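Local coordinates for glutamate racemase (Escherichia coli, PDB 2JFN), which is a protein of the Asp/Glu/hydantoin racemase family that binds glutamic acid and uridine-5'-diphosphate-N-acetylmuramoyl-L-alanine, at residues A[127-132]-A[193-198]. Sequence-based numbering, arbitrary orientation.
Sequences NGIVGL and MKEPPD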
ATOM      1  N   ASN A 127       5.276 -25.904   3.843  1.00 41.88           N
ATOM      2  CA  ASN A 127       4.727 -26.561   5.024  1.00 41.62           C
ATOM      3  C   ASN A 127       3.225 -26.355   5.159  1.00 41.10           C
ATOM      4  O   ASN A 127       2.598 -26.863   6.088  1.00 41.43           O
ATOM      5  CB  ASN A 127       5.452 -26.075   6.288  1.00 41.84           C
ATOM      6  CG  ASN A 127       5.009 -24.690   6.733  1.00 41.92           C
ATOM      7  OD1 ASN A 127       4.475 -23.905   5.951  1.00 41.99           O
ATOM      8  ND2 ASN A 127       5.248 -24.381   8.002  1.00 41.74           N
ATOM      9  N   GLY A 128       2.648 -25.613   4.219  1.00 40.81           N
ATOM     10  CA  GLY A 128       1.219 -25.364   4.249  1.00 39.82           C
ATOM     11  C   GLY A 128       0.762 -24.340   5.273  1.00 39.18           C
ATOM     12  O   GLY A 128      -0.438 -24.151   5.455  1.00 39.41           O
ATOM     13  N   ILE A 129       1.702 -23.683   5.949  1.00 38.60           N
ATOM     14  CA  ILE A 129       1.351 -22.671   6.945  1.00 37.56           C
ATOM     15  C   ILE A 129       1.649 -21.288   6.363  1.00 36.88           C
ATOM     16  O   ILE A 129       2.807 -20.903   6.216  1.00 36.65           O
ATOM     17  CB  ILE A 129       2.179 -22.809   8.240  1.00 37.63           C
ATOM     18  CG1 ILE A 129       2.330 -24.283   8.636  1.00 38.02           C
ATOM     19  CG2 ILE A 129       1.504 -22.020   9.358  1.00 37.28           C
ATOM     20  CD1 ILE A 129       1.085 -24.915   9.205  1.00 38.18           C
ATOM     21  N   VAL A 130       0.599 -20.544   6.037  1.00 35.90           N
ATOM     22  CA  VAL A 130       0.768 -19.216   5.471  1.00 34.41           C
ATOM     23  C   VAL A 130       0.292 -18.146   6.441  1.00 33.52           C
ATOM     24  O   VAL A 130      -0.831 -18.197   6.946  1.00 33.77           O
ATOM     25  CB  VAL A 130      -0.005 -19.083   4.145  1.00 34.44           C
ATOM     26  CG1 VAL A 130       0.094 -17.656   3.616  1.00 34.63           C
ATOM     27  CG2 VAL A 130       0.561 -20.061   3.127  1.00 33.95           C
ATOM     28  N   GLY A 131       1.159 -17.179   6.708  1.00 32.38           N
ATOM     29  CA  GLY A 131       0.801 -16.106   7.611  1.00 31.20           C
ATOM     30  C   GLY A 131       0.347 -14.864   6.859  1.00 30.54           C
ATOM     31  O   GLY A 131       0.787 -14.601   5.739  1.00 29.56           O
ATOM     32  N   LEU A 132      -0.553 -14.106   7.473  1.00 29.94           N
ATOM     33  CA  LEU A 132      -1.036 -12.873   6.872  1.00 29.63           C
ATOM     34  C   LEU A 132      -0.848 -11.752   7.875  1.00 29.56           C
ATOM     35  O   LEU A 132      -1.468 -11.754   8.943  1.00 29.35           O
ATOM     36  CB  LEU A 132      -2.518 -12.984   6.498  1.00 29.35           C
ATOM     37  CG  LEU A 132      -3.201 -11.698   5.994  1.00 29.67           C
ATOM     38  CD1 LEU A 132      -2.531 -11.192   4.719  1.00 28.73           C
ATOM     39  CD2 LEU A 132      -4.678 -11.985   5.729  1.00 29.83           C
ATOM     40  N   MET A 193       5.214 -20.455  18.076  1.00 36.28           N
ATOM     41  CA  MET A 193       4.638 -21.596  17.372  1.00 36.54           C
ATOM     42  C   MET A 193       5.658 -22.708  17.136  1.00 36.67           C
ATOM     43  O   MET A 193       6.835 -22.440  16.873  1.00 36.46           O
ATOM     44  CB  MET A 193       4.060 -21.153  16.022  1.00 36.79           C
ATOM     45  CG  MET A 193       2.743 -20.389  16.107  1.00 36.88           C
ATOM     46  SD  MET A 193       2.154 -19.859  14.474  1.00 37.53           S
ATOM     47  CE  MET A 193       1.401 -21.380  13.832  1.00 36.86           C
ATOM     48  N   LYS A 194       5.200 -23.955  17.236  1.00 37.01           N
ATOM     49  CA  LYS A 194       6.064 -25.109  17.000  1.00 37.69           C
ATOM     50  C   LYS A 194       6.530 -25.017  15.548  1.00 37.73           C
ATOM     51  O   LYS A 194       7.719 -25.128  15.241  1.00 37.39           O
ATOM     52  CB  LYS A 194       5.292 -26.422  17.208  1.00 38.05           C
ATOM     53  CG  LYS A 194       6.149 -27.671  17.000  1.00 38.80           C
ATOM     54  CD  LYS A 194       5.449 -28.760  16.170  1.00 39.92           C
ATOM     55  CE  LYS A 194       4.516 -29.661  16.983  1.00 40.54           C
ATOM     56  NZ  LYS A 194       3.235 -29.032  17.425  1.00 41.22           N
ATOM     57  N   GLU A 195       5.570 -24.811  14.656  1.00 38.33           N
ATOM     58  CA  GLU A 195       5.867 -24.681  13.237  1.00 38.43           C
ATOM     59  C   GLU A 195       5.250 -23.390  12.708  1.00 37.55           C
ATOM     60  O   GLU A 195       4.094 -23.366  12.290  1.00 37.40           O
ATOM     61  CB  GLU A 195       5.316 -25.874  12.457  1.00 39.41           C
ATOM     62  CG  GLU A 195       5.513 -25.732  10.957  1.00 41.23           C
ATOM     63  CD  GLU A 195       5.344 -27.035  10.211  1.00 42.54           C
ATOM     64  OE1 GLU A 195       4.338 -27.741  10.453  1.00 43.29           O
ATOM     65  OE2 GLU A 195       6.218 -27.349   9.373  1.00 43.45           O
ATOM     66  N   PRO A 196       6.017 -22.293  12.735  1.00 36.88           N
ATOM     67  CA  PRO A 196       5.501 -21.010  12.248  1.00 36.26           C
ATOM     68  C   PRO A 196       5.327 -21.027  10.734  1.00 35.39           C
ATOM     69  O   PRO A 196       5.819 -21.928  10.052  1.00 35.42           O
ATOM     70  CB  PRO A 196       6.570 -20.020  12.706  1.00 36.49           C
ATOM     71  CG  PRO A 196       7.827 -20.821  12.580  1.00 37.04           C
ATOM     72  CD  PRO A 196       7.424 -22.170  13.162  1.00 37.02           C
ATOM     73  N   PRO A 197       4.615 -20.030  10.186  1.00 34.89           N
ATOM     74  CA  PRO A 197       4.402 -19.974   8.735  1.00 34.16           C
ATOM     75  C   PRO A 197       5.743 -19.911   8.021  1.00 33.22           C
ATOM     76  O   PRO A 197       6.655 -19.234   8.487  1.00 33.54           O
ATOM     77  CB  PRO A 197       3.617 -18.671   8.544  1.00 34.06           C
ATOM     78  CG  PRO A 197       2.971 -18.444   9.863  1.00 34.48           C
ATOM     79  CD  PRO A 197       4.027 -18.854  10.847  1.00 34.65           C
ATOM     80  N   ASP A 198       5.885 -20.612   6.903  1.00 32.64           N
ATOM     81  CA  ASP A 198       7.142 -20.535   6.178  1.00 32.00           C
ATOM     82  C   ASP A 198       6.995 -19.458   5.096  1.00 30.70           C
ATOM     83  O   ASP A 198       7.961 -19.074   4.435  1.00 30.48           O
ATOM     84  CB  ASP A 198       7.517 -21.906   5.581  1.00 32.92           C
ATOM     85  CG  ASP A 198       6.659 -22.307   4.388  1.00 34.20           C
ATOM     86  OD1 ASP A 198       5.544 -21.763   4.212  1.00 34.32           O
ATOM     87  OD2 ASP A 198       7.112 -23.200   3.625  1.00 34.48           O
TER
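N127 reaches from the turn before strand 129-134 into the loop that leads to strand 199-202, and its amide lies between E195 and D198. N127 CB passes 3.4 Å from E195 OE2. With chi1 at 77°, CG is tucked between the backbone N and the carbonyl carbon, which turns the amide back over its own turn: N127 OD1 accepts from I129 N at 2.8 Å, closing an Asx turn, although the donor stands well above the carbonyl plane. N127 ND2 points the other way and donates to P196 O at 3.2 Å; a second, weak bond runs to E195 OE2, whose carboxylate is nearly perpendicular to the amide. The extended E195 chain lays its CG against ND2. The D198 side chain runs alongside that of N127 in the opposite sense, its carboxylate turned 38° from the amide plane. N127 N donates to D198 OD2 at 3.3 Å from above the carboxylate plane, and A126 N bonds the same oxygen. Two acceptors, N127 OD1 and D198 OD1, lie 3.0 Å apart; I129 N on the first and T125 OG1 on the second probably offset their repulsion. Deeper in, D198 N bonds I129 O in the carbonyl plane, I129 CG2 packs on P197 CG at 3.9 Å, and P197 CB rests on G131 N. Polar bonds thus join the entrances of two neighbouring parallel strands, with an apolar isoleucine-proline contact beside them.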